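Local coordinates for protein ORF59 (Human herpesvirus 8, PDB 3HSL) that serves as the accessory subunit of the viral DNA polymerase and raises its processivity in lytic DNA replication, probably by acting as a sliding clamp, at residues F10-R15 with V84-R89; L204-F209 with S215-F220; D231-K236 with V241-T246. All coordinates share one frame; numbering follows the deposited sequence.

From the N terminus, contact 1 closes a long excursion: after 10-15 the chain runs through a helix and several strands before 84-89 returns to pack against its start, and the side chains of two different sheets meet. Contact 2 closes the tight hairpin of strands 206-211 and 214-222. Contact 3 follows, where part of the long loop between strands 214-222 and 241-243 turns back on the latter. The three lie in series, so none nests in or crosses another. Contacts 2 and 3 touch, with F220 packed on G242 and V244, because strand 241-243 runs beside strand 214-222. Contact 1 lies on the opposite side of the chain's centre, its own centre about 45 Å from that of contact 2.

Contact 1 (F10-R15 with V84-R89); sequences FHYGVR and VSFSFR
Y12 and F86 meet at the buried heart of this contact, Y12 CD2 resting 3.9 Å from F86 CE2. The tyrosine CG sits anti to the backbone N (chi1 -175°), which sends the ring out across the gap toward 84-89. There V84 comes over one face of the phenol: its CG2 methyl is 4.3 Å from the centroid of the Y12 ring, a CH-pi contact close to the ring normal but displaced toward the rim. The phenol OH is held separately, by a hydrogen bond with the carbonyl O of A46. H11 makes the smaller, partly exposed side. Its imidazole meets F86 rim to rim, with H11 CE1 3.8 Å from F86 CE1, the planes 26° apart and neither ring over the face of the other. The backbones stay well separated, the nearest CA atoms, those of Y12 and V84, being 9.4 Å apart, so side chains alone bridge them. Strand 12-16 pairs with strand 108-116, whose F115 touches Y12 and stacks on F86; strand 83-89 pairs with strand 39-43 on its own sheet, where V42 packs against V84. Here side chains of the two sheets meet.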
ATOM      1  N   PHE A  10      20.029  24.574   4.611  1.00 38.36           N
ATOM      2  CA  PHE A  10      19.210  23.738   5.505  1.00 37.87           C
ATOM      3  C   PHE A  10      18.603  24.633   6.607  1.00 36.70           C
ATOM      4  O   PHE A  10      19.053  24.592   7.755  1.00 36.44           O
ATOM      5  CB  PHE A  10      20.183  22.742   6.155  1.00 38.71           C
ATOM      6  CG  PHE A  10      19.537  21.602   6.908  1.00 40.28           C
ATOM      7  CD1 PHE A  10      19.578  20.312   6.376  1.00 41.05           C
ATOM      8  CD2 PHE A  10      18.894  21.814   8.136  1.00 40.83           C
ATOM      9  CE1 PHE A  10      18.990  19.244   7.055  1.00 42.54           C
ATOM     10  CE2 PHE A  10      18.300  20.762   8.827  1.00 41.85           C
ATOM     11  CZ  PHE A  10      18.344  19.469   8.290  1.00 42.90           C
ATOM     12  N   HIS A  11      17.591  25.438   6.285  1.00 35.49           N
ATOM     13  CA  HIS A  11      17.052  26.348   7.310  1.00 34.54           C
ATOM     14  C   HIS A  11      16.424  25.792   8.620  1.00 32.65           C
ATOM     15  O   HIS A  11      16.564  26.430   9.672  1.00 32.73           O
ATOM     16  CB  HIS A  11      16.264  27.554   6.729  1.00 35.41           C
ATOM     17  CG  HIS A  11      15.084  27.179   5.887  1.00 37.77           C
ATOM     18  ND1 HIS A  11      13.876  26.787   6.424  1.00 38.45           N
ATOM     19  CD2 HIS A  11      14.925  27.142   4.542  1.00 39.05           C
ATOM     20  CE1 HIS A  11      13.025  26.519   5.449  1.00 38.52           C
ATOM     21  NE2 HIS A  11      13.637  26.727   4.296  1.00 39.24           N
ATOM     22  N   TYR A  12      15.752  24.640   8.575  1.00 30.38           N
ATOM     23  CA  TYR A  12      15.105  24.114   9.795  1.00 28.49           C
ATOM     24  C   TYR A  12      14.806  22.624   9.766  1.00 27.58           C
ATOM     25  O   TYR A  12      14.191  22.122   8.835  1.00 27.68           O
ATOM     26  CB  TYR A  12      13.803  24.888  10.067  1.00 27.84           C
ATOM     27  CG  TYR A  12      13.070  24.554  11.353  1.00 25.89           C
ATOM     28  CD1 TYR A  12      13.441  25.145  12.552  1.00 25.52           C
ATOM     29  CD2 TYR A  12      12.007  23.656  11.371  1.00 25.18           C
ATOM     30  CE1 TYR A  12      12.778  24.852  13.741  1.00 24.86           C
ATOM     31  CE2 TYR A  12      11.335  23.353  12.554  1.00 24.33           C
ATOM     32  CZ  TYR A  12      11.729  23.958  13.739  1.00 24.37           C
ATOM     33  OH  TYR A  12      11.085  23.681  14.927  1.00 23.54           O
ATOM     34  N   GLY A  13      15.249  21.930  10.806  1.00 26.60           N
ATOM     35  CA  GLY A  13      15.054  20.497  10.931  1.00 25.78           C
ATOM     36  C   GLY A  13      14.528  20.118  12.295  1.00 25.33           C
ATOM     37  O   GLY A  13      14.662  20.870  13.253  1.00 25.88           O
ATOM     38  N   VAL A  14      13.924  18.942  12.384  1.00 24.75           N
ATOM     39  CA  VAL A  14      13.363  18.473  13.630  1.00 24.04           C
ATOM     40  C   VAL A  14      13.514  16.951  13.754  1.00 23.52           C
ATOM     41  O   VAL A  14      13.405  16.226  12.757  1.00 23.50           O
ATOM     42  CB  VAL A  14      11.867  18.890  13.716  1.00 24.23           C
ATOM     43  CG1 VAL A  14      11.022  18.155  12.663  1.00 23.79           C
ATOM     44  CG2 VAL A  14      11.312  18.636  15.084  1.00 24.64           C
ATOM     45  N   ARG A  15      13.770  16.483  14.972  1.00 23.02           N
ATOM     46  CA  ARG A  15      13.883  15.067  15.266  1.00 23.27           C
ATOM     47  C   ARG A  15      12.506  14.651  15.768  1.00 23.05           C
ATOM     48  O   ARG A  15      11.918  15.326  16.627  1.00 23.06           O
ATOM     49  CB  ARG A  15      14.936  14.790  16.334  1.00 24.02           C
ATOM     50  CG  ARG A  15      14.906  13.347  16.862  1.00 27.47           C
ATOM     51  CD  ARG A  15      15.792  13.169  18.101  1.00 32.45           C
ATOM     52  NE  ARG A  15      15.534  11.911  18.824  1.00 35.13           N
ATOM     53  CZ  ARG A  15      14.582  11.746  19.755  1.00 36.05           C
ATOM     54  NH1 ARG A  15      13.773  12.748  20.099  1.00 35.63           N
ATOM     55  NH2 ARG A  15      14.435  10.566  20.350  1.00 36.54           N
ATOM     56  N   VAL A  84       6.594  28.808  13.396  1.00 29.01           N
ATOM     57  CA  VAL A  84       6.892  27.932  12.266  1.00 27.31           C
ATOM     58  C   VAL A  84       5.619  27.387  11.607  1.00 26.50           C
ATOM     59  O   VAL A  84       4.605  27.160  12.288  1.00 26.62           O
ATOM     60  CB  VAL A  84       7.791  26.760  12.770  1.00 26.84           C
ATOM     61  CG1 VAL A  84       7.543  25.448  12.039  1.00 27.06           C
ATOM     62  CG2 VAL A  84       9.247  27.168  12.800  1.00 26.25           C
ATOM     63  N   SER A  85       5.667  27.179  10.290  1.00 25.13           N
ATOM     64  CA  SER A  85       4.509  26.645   9.569  1.00 23.98           C
ATOM     65  C   SER A  85       4.869  25.996   8.229  1.00 22.82           C
ATOM     66  O   SER A  85       5.015  26.680   7.216  1.00 23.24           O
ATOM     67  CB  SER A  85       3.455  27.741   9.367  1.00 23.93           C
ATOM     68  OG  SER A  85       2.274  27.205   8.799  1.00 24.28           O
ATOM     69  N   PHE A  86       5.013  24.677   8.227  1.00 21.22           N
ATOM     70  CA  PHE A  86       5.346  23.937   7.007  1.00 20.12           C
ATOM     71  C   PHE A  86       4.219  22.972   6.708  1.00 19.96           C
ATOM     72  O   PHE A  86       3.878  22.133   7.531  1.00 19.92           O
ATOM     73  CB  PHE A  86       6.687  23.231   7.147  1.00 19.54           C
ATOM     74  CG  PHE A  86       7.822  24.165   7.400  1.00 17.72           C
ATOM     75  CD1 PHE A  86       8.358  24.927   6.353  1.00 17.21           C
ATOM     76  CD2 PHE A  86       8.364  24.293   8.673  1.00 16.39           C
ATOM     77  CE1 PHE A  86       9.426  25.815   6.566  1.00 15.76           C
ATOM     78  CE2 PHE A  86       9.436  25.180   8.902  1.00 16.37           C
ATOM     79  CZ  PHE A  86       9.964  25.939   7.842  1.00 15.69           C
ATOM     80  N   SER A  87       3.643  23.100   5.517  1.00 20.40           N
ATOM     81  CA  SER A  87       2.481  22.300   5.118  1.00 20.75           C
ATOM     82  C   SER A  87       2.626  21.583   3.756  1.00 20.94           C
ATOM     83  O   SER A  87       2.617  22.227   2.703  1.00 21.24           O
ATOM     84  CB  SER A  87       1.283  23.239   5.134  1.00 20.38           C
ATOM     85  OG  SER A  87       0.097  22.567   4.830  1.00 22.49           O
ATOM     86  N   PHE A  88       2.754  20.254   3.797  1.00 20.81           N
ATOM     87  CA  PHE A  88       2.944  19.412   2.598  1.00 21.01           C
ATOM     88  C   PHE A  88       2.027  18.199   2.581  1.00 21.40           C
ATOM     89  O   PHE A  88       1.416  17.860   3.598  1.00 22.28           O
ATOM     90  CB  PHE A  88       4.399  18.968   2.525  1.00 20.94           C
ATOM     91  CG  PHE A  88       4.887  18.349   3.784  1.00 20.31           C
ATOM     92  CD1 PHE A  88       4.924  16.971   3.930  1.00 21.04           C
ATOM     93  CD2 PHE A  88       5.313  19.154   4.847  1.00 21.10           C
ATOM     94  CE1 PHE A  88       5.386  16.382   5.126  1.00 20.63           C
ATOM     95  CE2 PHE A  88       5.776  18.589   6.044  1.00 21.00           C
ATOM     96  CZ  PHE A  88       5.810  17.193   6.181  1.00 21.17           C
ATOM     97  N   ARG A  89       1.921  17.533   1.438  1.00 20.89           N
ATOM     98  CA  ARG A  89       1.028  16.378   1.344  1.00 20.92           C
ATOM     99  C   ARG A  89       1.724  15.155   1.909  1.00 20.72           C
ATOM    100  O   ARG A  89       2.922  15.009   1.649  1.00 21.12           O
ATOM    101  CB  ARG A  89       0.557  16.214  -0.109  1.00 21.11           C
ATOM    102  CG  ARG A  89       1.675  16.199  -1.113  1.00 23.41           C
ATOM    103  CD  ARG A  89       1.233  16.147  -2.581  1.00 25.73           C
ATOM    104  NE  ARG A  89       0.505  17.336  -3.028  1.00 28.84           N
ATOM    105  CZ  ARG A  89       0.245  17.640  -4.313  1.00 30.51           C
ATOM    106  NH1 ARG A  89       0.658  16.848  -5.303  1.00 31.12           N
ATOM    107  NH2 ARG A  89      -0.428  18.748  -4.624  1.00 29.57           N
TER

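Contact 2 (L204-F209 with S215-F220); sequences LSIVTF and SKIIDF
V207 and I218 exchange two backbone hydrogen bonds, V207 N to I218 O at 2.9 Å and I218 N to V207 O at 3.0 Å, and F209 repeats the pattern with K216. T208-I217 lies between these two pairs, and I206-D219 follows beyond V207-I218; both are non-hydrogen-bonded, giving the regular register of an antiparallel hairpin. F220 N carries the ladder past the paired strands, donating to S205 O over 2.8 Å.

Side chains thicken both faces. On the more exposed one, I206 CG2 meets I217 CG2 at 3.5 Å, while I217 CD1 lies alongside T208 CG2, the two side chains pointing the same way. On the buried face F209 CE2 approaches I218 CD1 to 4.1 Å. F220 closes the end: with its CG placed between the backbone N and the carbonyl carbon (chi1 58°), the ring swings back onto the partner segment. S205 CB stands over its face, 3.9 Å from the centroid of the F220 ring, and the V207 side chain crosses that of F220 at about a right angle, with V207 CG2 3.5 Å from F220 CE2.

Farther out, helix 175-186 covers the face of F209, K216 and I218 through L181, F180, W184 and T177. Strand 195-201 borders strand 206-211, where S199 bonds to the T208 backbone, and L171 of strand 169-172 packs on V207 and F220.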
ATOM      1  N   LEU A 204     -36.429  22.368  25.177  1.00 15.63           N
ATOM      2  CA  LEU A 204     -36.510  20.941  25.419  1.00 16.03           C
ATOM      3  C   LEU A 204     -35.044  20.610  25.397  1.00 16.79           C
ATOM      4  O   LEU A 204     -34.319  21.199  24.597  1.00 17.89           O
ATOM      5  CB  LEU A 204     -37.181  20.280  24.219  1.00 15.74           C
ATOM      6  CG  LEU A 204     -38.463  20.970  23.695  1.00 15.12           C
ATOM      7  CD1 LEU A 204     -38.956  20.334  22.398  1.00 13.35           C
ATOM      8  CD2 LEU A 204     -39.602  21.031  24.755  1.00 14.87           C
ATOM      9  N   SER A 205     -34.538  19.712  26.220  1.00 16.65           N
ATOM     10  CA  SER A 205     -33.099  19.461  26.058  1.00 16.60           C
ATOM     11  C   SER A 205     -32.996  18.370  24.994  1.00 16.75           C
ATOM     12  O   SER A 205     -32.737  17.198  25.308  1.00 17.06           O
ATOM     13  CB  SER A 205     -32.441  19.087  27.371  1.00 16.45           C
ATOM     14  OG  SER A 205     -32.605  20.149  28.289  1.00 16.75           O
ATOM     15  N   ILE A 206     -33.203  18.774  23.734  1.00 16.25           N
ATOM     16  CA  ILE A 206     -33.228  17.836  22.613  1.00 16.28           C
ATOM     17  C   ILE A 206     -32.491  18.240  21.341  1.00 16.45           C
ATOM     18  O   ILE A 206     -32.535  19.397  20.916  1.00 17.03           O
ATOM     19  CB  ILE A 206     -34.702  17.566  22.200  1.00 16.45           C
ATOM     20  CG1 ILE A 206     -35.493  16.964  23.357  1.00 16.27           C
ATOM     21  CG2 ILE A 206     -34.783  16.638  21.011  1.00 16.85           C
ATOM     22  CD1 ILE A 206     -36.915  16.698  23.004  1.00 16.68           C
ATOM     23  N   VAL A 207     -31.819  17.256  20.746  1.00 16.05           N
ATOM     24  CA  VAL A 207     -31.076  17.404  19.507  1.00 15.85           C
ATOM     25  C   VAL A 207     -31.728  16.502  18.498  1.00 15.58           C
ATOM     26  O   VAL A 207     -31.936  15.317  18.780  1.00 15.68           O
ATOM     27  CB  VAL A 207     -29.671  16.895  19.674  1.00 16.41           C
ATOM     28  CG1 VAL A 207     -28.929  16.891  18.323  1.00 16.75           C
ATOM     29  CG2 VAL A 207     -28.963  17.749  20.708  1.00 18.32           C
ATOM     30  N   THR A 208     -32.059  17.024  17.320  1.00 15.08           N
ATOM     31  CA  THR A 208     -32.705  16.150  16.357  1.00 14.70           C
ATOM     32  C   THR A 208     -31.935  16.090  15.033  1.00 14.50           C
ATOM     33  O   THR A 208     -31.427  17.097  14.546  1.00 14.03           O
ATOM     34  CB  THR A 208     -34.203  16.522  16.134  1.00 14.29           C
ATOM     35  OG1 THR A 208     -34.392  17.300  14.958  1.00 14.70           O
ATOM     36  CG2 THR A 208     -34.792  17.210  17.343  1.00 14.11           C
ATOM     37  N   PHE A 209     -31.856  14.890  14.467  1.00 14.63           N
ATOM     38  CA  PHE A 209     -31.171  14.665  13.194  1.00 14.46           C
ATOM     39  C   PHE A 209     -32.281  14.504  12.175  1.00 14.74           C
ATOM     40  O   PHE A 209     -33.117  13.618  12.295  1.00 14.91           O
ATOM     41  CB  PHE A 209     -30.222  13.468  13.293  1.00 14.01           C
ATOM     42  CG  PHE A 209     -29.076  13.686  14.264  1.00 13.75           C
ATOM     43  CD1 PHE A 209     -27.809  14.075  13.802  1.00 14.33           C
ATOM     44  CD2 PHE A 209     -29.254  13.510  15.638  1.00 14.35           C
ATOM     45  CE1 PHE A 209     -26.730  14.284  14.694  1.00 13.63           C
ATOM     46  CE2 PHE A 209     -28.189  13.714  16.546  1.00 14.80           C
ATOM     47  CZ  PHE A 209     -26.921  14.103  16.070  1.00 14.30           C
ATOM     48  N   SER A 215     -36.651  11.677  10.919  1.00 23.89           N
ATOM     49  CA  SER A 215     -35.871  12.334  11.955  1.00 24.62           C
ATOM     50  C   SER A 215     -35.499  11.441  13.109  1.00 25.17           C
ATOM     51  O   SER A 215     -36.156  10.421  13.357  1.00 25.58           O
ATOM     52  CB  SER A 215     -36.706  13.453  12.572  1.00 24.73           C
ATOM     53  OG  SER A 215     -37.171  14.355  11.593  1.00 26.92           O
ATOM     54  N   LYS A 216     -34.442  11.815  13.822  1.00 25.10           N
ATOM     55  CA  LYS A 216     -34.104  11.066  15.009  1.00 25.27           C
ATOM     56  C   LYS A 216     -34.029  12.089  16.134  1.00 24.90           C
ATOM     57  O   LYS A 216     -33.333  13.099  16.027  1.00 24.90           O
ATOM     58  CB  LYS A 216     -32.818  10.263  14.908  1.00 25.63           C
ATOM     59  CG  LYS A 216     -32.761   9.239  16.032  1.00 27.07           C
ATOM     60  CD  LYS A 216     -31.523   8.381  16.012  1.00 29.72           C
ATOM     61  CE  LYS A 216     -31.702   7.108  16.875  1.00 31.09           C
ATOM     62  NZ  LYS A 216     -32.059   7.307  18.320  1.00 32.69           N
ATOM     63  N   ILE A 217     -34.755  11.806  17.203  1.00 24.41           N
ATOM     64  CA  ILE A 217     -34.819  12.661  18.374  1.00 24.34           C
ATOM     65  C   ILE A 217     -33.998  12.082  19.536  1.00 24.00           C
ATOM     66  O   ILE A 217     -34.135  10.911  19.876  1.00 24.48           O
ATOM     67  CB  ILE A 217     -36.285  12.758  18.896  1.00 24.54           C
ATOM     68  CG1 ILE A 217     -37.290  13.081  17.776  1.00 25.47           C
ATOM     69  CG2 ILE A 217     -36.396  13.731  20.061  1.00 23.93           C
ATOM     70  CD1 ILE A 217     -37.131  14.451  17.151  1.00 26.47           C
ATOM     71  N   ILE A 218     -33.150  12.902  20.143  1.00 23.41           N
ATOM     72  CA  ILE A 218     -32.362  12.478  21.292  1.00 23.13           C
ATOM     73  C   ILE A 218     -32.435  13.543  22.385  1.00 23.20           C
ATOM     74  O   ILE A 218     -32.183  14.722  22.126  1.00 23.44           O
ATOM     75  CB  ILE A 218     -30.882  12.268  20.934  1.00 23.10           C
ATOM     76  CG1 ILE A 218     -30.729  11.194  19.849  1.00 22.90           C
ATOM     77  CG2 ILE A 218     -30.089  11.905  22.190  1.00 22.70           C
ATOM     78  CD1 ILE A 218     -29.314  10.999  19.369  1.00 22.21           C
ATOM     79  N   ASP A 219     -32.780  13.146  23.602  1.00 22.99           N
ATOM     80  CA  ASP A 219     -32.811  14.124  24.683  1.00 22.82           C
ATOM     81  C   ASP A 219     -31.551  13.983  25.536  1.00 22.37           C
ATOM     82  O   ASP A 219     -30.915  12.931  25.540  1.00 22.45           O
ATOM     83  CB  ASP A 219     -34.105  14.068  25.510  1.00 22.97           C
ATOM     84  CG  ASP A 219     -34.342  12.723  26.163  1.00 23.45           C
ATOM     85  OD1 ASP A 219     -33.650  11.745  25.820  1.00 23.78           O
ATOM     86  OD2 ASP A 219     -35.240  12.648  27.032  1.00 24.07           O
ATOM     87  N   PHE A 220     -31.191  15.041  26.253  1.00 21.87           N
ATOM     88  CA  PHE A 220     -29.995  15.022  27.096  1.00 21.44           C
ATOM     89  C   PHE A 220     -30.185  15.788  28.403  1.00 21.69           C
ATOM     90  O   PHE A 220     -31.069  16.637  28.511  1.00 21.52           O
ATOM     91  CB  PHE A 220     -28.789  15.588  26.322  1.00 20.81           C
ATOM     92  CG  PHE A 220     -28.990  16.994  25.819  1.00 19.14           C
ATOM     93  CD1 PHE A 220     -28.702  18.090  26.630  1.00 18.54           C
ATOM     94  CD2 PHE A 220     -29.467  17.223  24.532  1.00 17.54           C
ATOM     95  CE1 PHE A 220     -28.889  19.389  26.168  1.00 17.32           C
ATOM     96  CE2 PHE A 220     -29.651  18.499  24.069  1.00 16.32           C
ATOM     97  CZ  PHE A 220     -29.363  19.590  24.887  1.00 16.73           C
TER

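Contact 3 (D231-K236 with V241-T246); sequences DGLKGK and VGVVHT
L233 reaches from the loop 231-236 onto strand 241-243, and one branch of it does the touching. Its CD2 methyl lies 3.3 Å from V241 CG1 and 4.0 Å from V243 CG2, so the leucine meets two valines that project from the same side of the strand, with G242 between them. Apolar packing is therefore what joins the two segments. The leucine runs slantwise against V241 but stands at about a right angle to V243. Its CG is anti to the carbonyl carbon (chi1 -66°), and chi2 (175°) extends CD1, leaving CD2 turned aside as the branch that meets the valines. V241 offers the branch that is anti to its own N, V243 the one beside its N. The nearest CA atoms, those of L233 and V241, are 6.3 Å apart.

Charge acts inside the loop instead. K234 and D231 form a long salt bridge, K234 NZ to D231 OD1 at 3.7 Å, spanning G232 and L233. K234 points away from the valines, and its side chain touches V287 and P288.

The backbone supplies the rest. G232 and G235 both take positive phi angles, and the peptide bond before G235 is cis, so the loop bends sharply on each side of L233 and K234. Strand 241-243 is held by its sheet neighbours: V241 bonds to L172 and V243 to R170 on one edge, G242 to K221 and E223 on the other.

E223, just past strand 214-222, and R170 of strand 169-172 also touch L233. This is a connecting loop, between strands 214-222 and 241-243, packed through L233 onto one face of the strand it leads into, within the clamp-like fold of the herpesvirus polymerase accessory family.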
ATOM      1  N   ASP A 231     -14.449  18.611  30.283  1.00 32.18           N
ATOM      2  CA  ASP A 231     -14.351  18.288  31.716  1.00 33.19           C
ATOM      3  C   ASP A 231     -15.646  18.688  32.423  1.00 33.88           C
ATOM      4  O   ASP A 231     -16.140  19.801  32.233  1.00 34.04           O
ATOM      5  CB  ASP A 231     -13.117  18.943  32.345  1.00 33.19           C
ATOM      6  CG  ASP A 231     -11.810  18.443  31.725  1.00 34.17           C
ATOM      7  OD1 ASP A 231     -11.804  17.351  31.118  1.00 34.76           O
ATOM      8  OD2 ASP A 231     -10.777  19.137  31.841  1.00 34.72           O
ATOM      9  N   GLY A 232     -16.197  17.786  33.228  1.00 34.49           N
ATOM     10  CA  GLY A 232     -17.454  18.066  33.927  1.00 35.38           C
ATOM     11  C   GLY A 232     -18.689  17.726  33.094  1.00 36.19           C
ATOM     12  O   GLY A 232     -19.713  18.414  33.169  1.00 36.23           O
ATOM     13  N   LEU A 233     -18.568  16.659  32.304  1.00 36.85           N
ATOM     14  CA  LEU A 233     -19.613  16.111  31.435  1.00 37.29           C
ATOM     15  C   LEU A 233     -19.235  14.650  31.141  1.00 38.23           C
ATOM     16  O   LEU A 233     -19.582  14.122  30.075  1.00 38.39           O
ATOM     17  CB  LEU A 233     -19.710  16.868  30.102  1.00 37.01           C
ATOM     18  CG  LEU A 233     -20.141  18.318  29.833  1.00 36.92           C
ATOM     19  CD1 LEU A 233     -19.959  18.655  28.365  1.00 36.36           C
ATOM     20  CD2 LEU A 233     -21.580  18.578  30.206  1.00 37.19           C
ATOM     21  N   LYS A 234     -18.526  13.996  32.076  1.00 38.81           N
ATOM     22  CA  LYS A 234     -18.070  12.604  31.882  1.00 39.01           C
ATOM     23  C   LYS A 234     -18.137  11.734  33.148  1.00 39.76           C
ATOM     24  O   LYS A 234     -17.131  11.588  33.838  1.00 39.84           O
ATOM     25  CB  LYS A 234     -16.614  12.608  31.438  1.00 38.63           C
ATOM     26  CG  LYS A 234     -16.251  13.510  30.289  1.00 37.70           C
ATOM     27  CD  LYS A 234     -14.749  13.441  30.160  1.00 37.23           C
ATOM     28  CE  LYS A 234     -14.200  14.425  29.172  1.00 36.24           C
ATOM     29  NZ  LYS A 234     -12.716  14.309  29.140  1.00 35.39           N
ATOM     30  N   GLY A 235     -19.295  11.156  33.470  1.00 40.55           N
ATOM     31  CA  GLY A 235     -20.516  11.327  32.700  1.00 41.16           C
ATOM     32  C   GLY A 235     -20.996  10.210  31.789  1.00 41.46           C
ATOM     33  O   GLY A 235     -21.860   9.419  32.196  1.00 41.24           O
ATOM     34  N   LYS A 236     -20.440  10.149  30.567  1.00 41.66           N
ATOM     35  CA  LYS A 236     -20.876   9.168  29.541  1.00 41.74           C
ATOM     36  C   LYS A 236     -20.872   7.660  29.894  1.00 41.37           C
ATOM     37  O   LYS A 236     -20.298   6.814  29.192  1.00 41.46           O
ATOM     38  CB  LYS A 236     -20.320   9.468  28.116  1.00 41.89           C
ATOM     39  CG  LYS A 236     -18.834   9.162  27.794  1.00 42.77           C
ATOM     40  CD  LYS A 236     -17.789   9.981  28.546  1.00 43.26           C
ATOM     41  CE  LYS A 236     -16.394   9.589  28.066  1.00 43.11           C
ATOM     42  NZ  LYS A 236     -15.318  10.336  28.759  1.00 43.22           N
ATOM     43  N   VAL A 241     -25.274  13.804  28.019  1.00 24.45           N
ATOM     44  CA  VAL A 241     -25.167  15.145  28.595  1.00 23.53           C
ATOM     45  C   VAL A 241     -24.962  16.253  27.540  1.00 22.42           C
ATOM     46  O   VAL A 241     -24.478  15.984  26.442  1.00 22.01           O
ATOM     47  CB  VAL A 241     -24.058  15.162  29.686  1.00 23.74           C
ATOM     48  CG1 VAL A 241     -24.072  16.467  30.443  1.00 24.66           C
ATOM     49  CG2 VAL A 241     -24.288  14.038  30.692  1.00 23.42           C
ATOM     50  N   GLY A 242     -25.334  17.489  27.884  1.00 21.62           N
ATOM     51  CA  GLY A 242     -25.193  18.627  26.971  1.00 21.14           C
ATOM     52  C   GLY A 242     -25.300  20.007  27.598  1.00 20.92           C
ATOM     53  O   GLY A 242     -25.824  20.161  28.693  1.00 20.67           O
ATOM     54  N   VAL A 243     -24.794  21.012  26.889  1.00 21.11           N
ATOM     55  CA  VAL A 243     -24.824  22.411  27.334  1.00 21.42           C
ATOM     56  C   VAL A 243     -25.365  23.194  26.150  1.00 21.98           C
ATOM     57  O   VAL A 243     -24.905  23.006  25.020  1.00 21.90           O
ATOM     58  CB  VAL A 243     -23.415  22.959  27.659  1.00 21.30           C
ATOM     59  CG1 VAL A 243     -23.505  24.378  28.200  1.00 20.84           C
ATOM     60  CG2 VAL A 243     -22.702  22.078  28.655  1.00 21.23           C
ATOM     61  N   VAL A 244     -26.335  24.072  26.391  1.00 22.87           N
ATOM     62  CA  VAL A 244     -26.936  24.842  25.299  1.00 23.63           C
ATOM     63  C   VAL A 244     -27.389  26.231  25.717  1.00 24.52           C
ATOM     64  O   VAL A 244     -28.207  26.364  26.640  1.00 24.83           O
ATOM     65  CB  VAL A 244     -28.227  24.135  24.768  1.00 23.38           C
ATOM     66  CG1 VAL A 244     -28.741  24.832  23.526  1.00 22.07           C
ATOM     67  CG2 VAL A 244     -27.973  22.665  24.458  1.00 23.93           C
ATOM     68  N   HIS A 245     -26.882  27.274  25.064  1.00 25.18           N
ATOM     69  CA  HIS A 245     -27.382  28.612  25.424  1.00 25.79           C
ATOM     70  C   HIS A 245     -28.286  29.322  24.403  1.00 25.08           C
ATOM     71  O   HIS A 245     -28.872  30.356  24.705  1.00 25.13           O
ATOM     72  CB  HIS A 245     -26.366  29.513  26.156  1.00 26.71           C
ATOM     73  CG  HIS A 245     -26.274  29.220  27.627  1.00 28.36           C
ATOM     74  ND1 HIS A 245     -25.296  28.417  28.180  1.00 28.60           N
ATOM     75  CD2 HIS A 245     -27.056  29.629  28.660  1.00 28.76           C
ATOM     76  CE1 HIS A 245     -25.478  28.347  29.488  1.00 29.29           C
ATOM     77  NE2 HIS A 245     -26.539  29.073  29.804  1.00 29.29           N
ATOM     78  N   THR A 246     -28.392  28.754  23.208  1.00 24.46           N
ATOM     79  CA  THR A 246     -29.257  29.289  22.158  1.00 23.88           C
ATOM     80  C   THR A 246     -29.575  28.096  21.285  1.00 22.72           C
ATOM     81  O   THR A 246     -28.759  27.190  21.166  1.00 22.61           O
ATOM     82  CB  THR A 246     -28.542  30.318  21.234  1.00 24.28           C
ATOM     83  OG1 THR A 246     -27.781  31.244  22.009  1.00 25.71           O
ATOM     84  CG2 THR A 246     -29.553  31.072  20.344  1.00 24.13           C
TER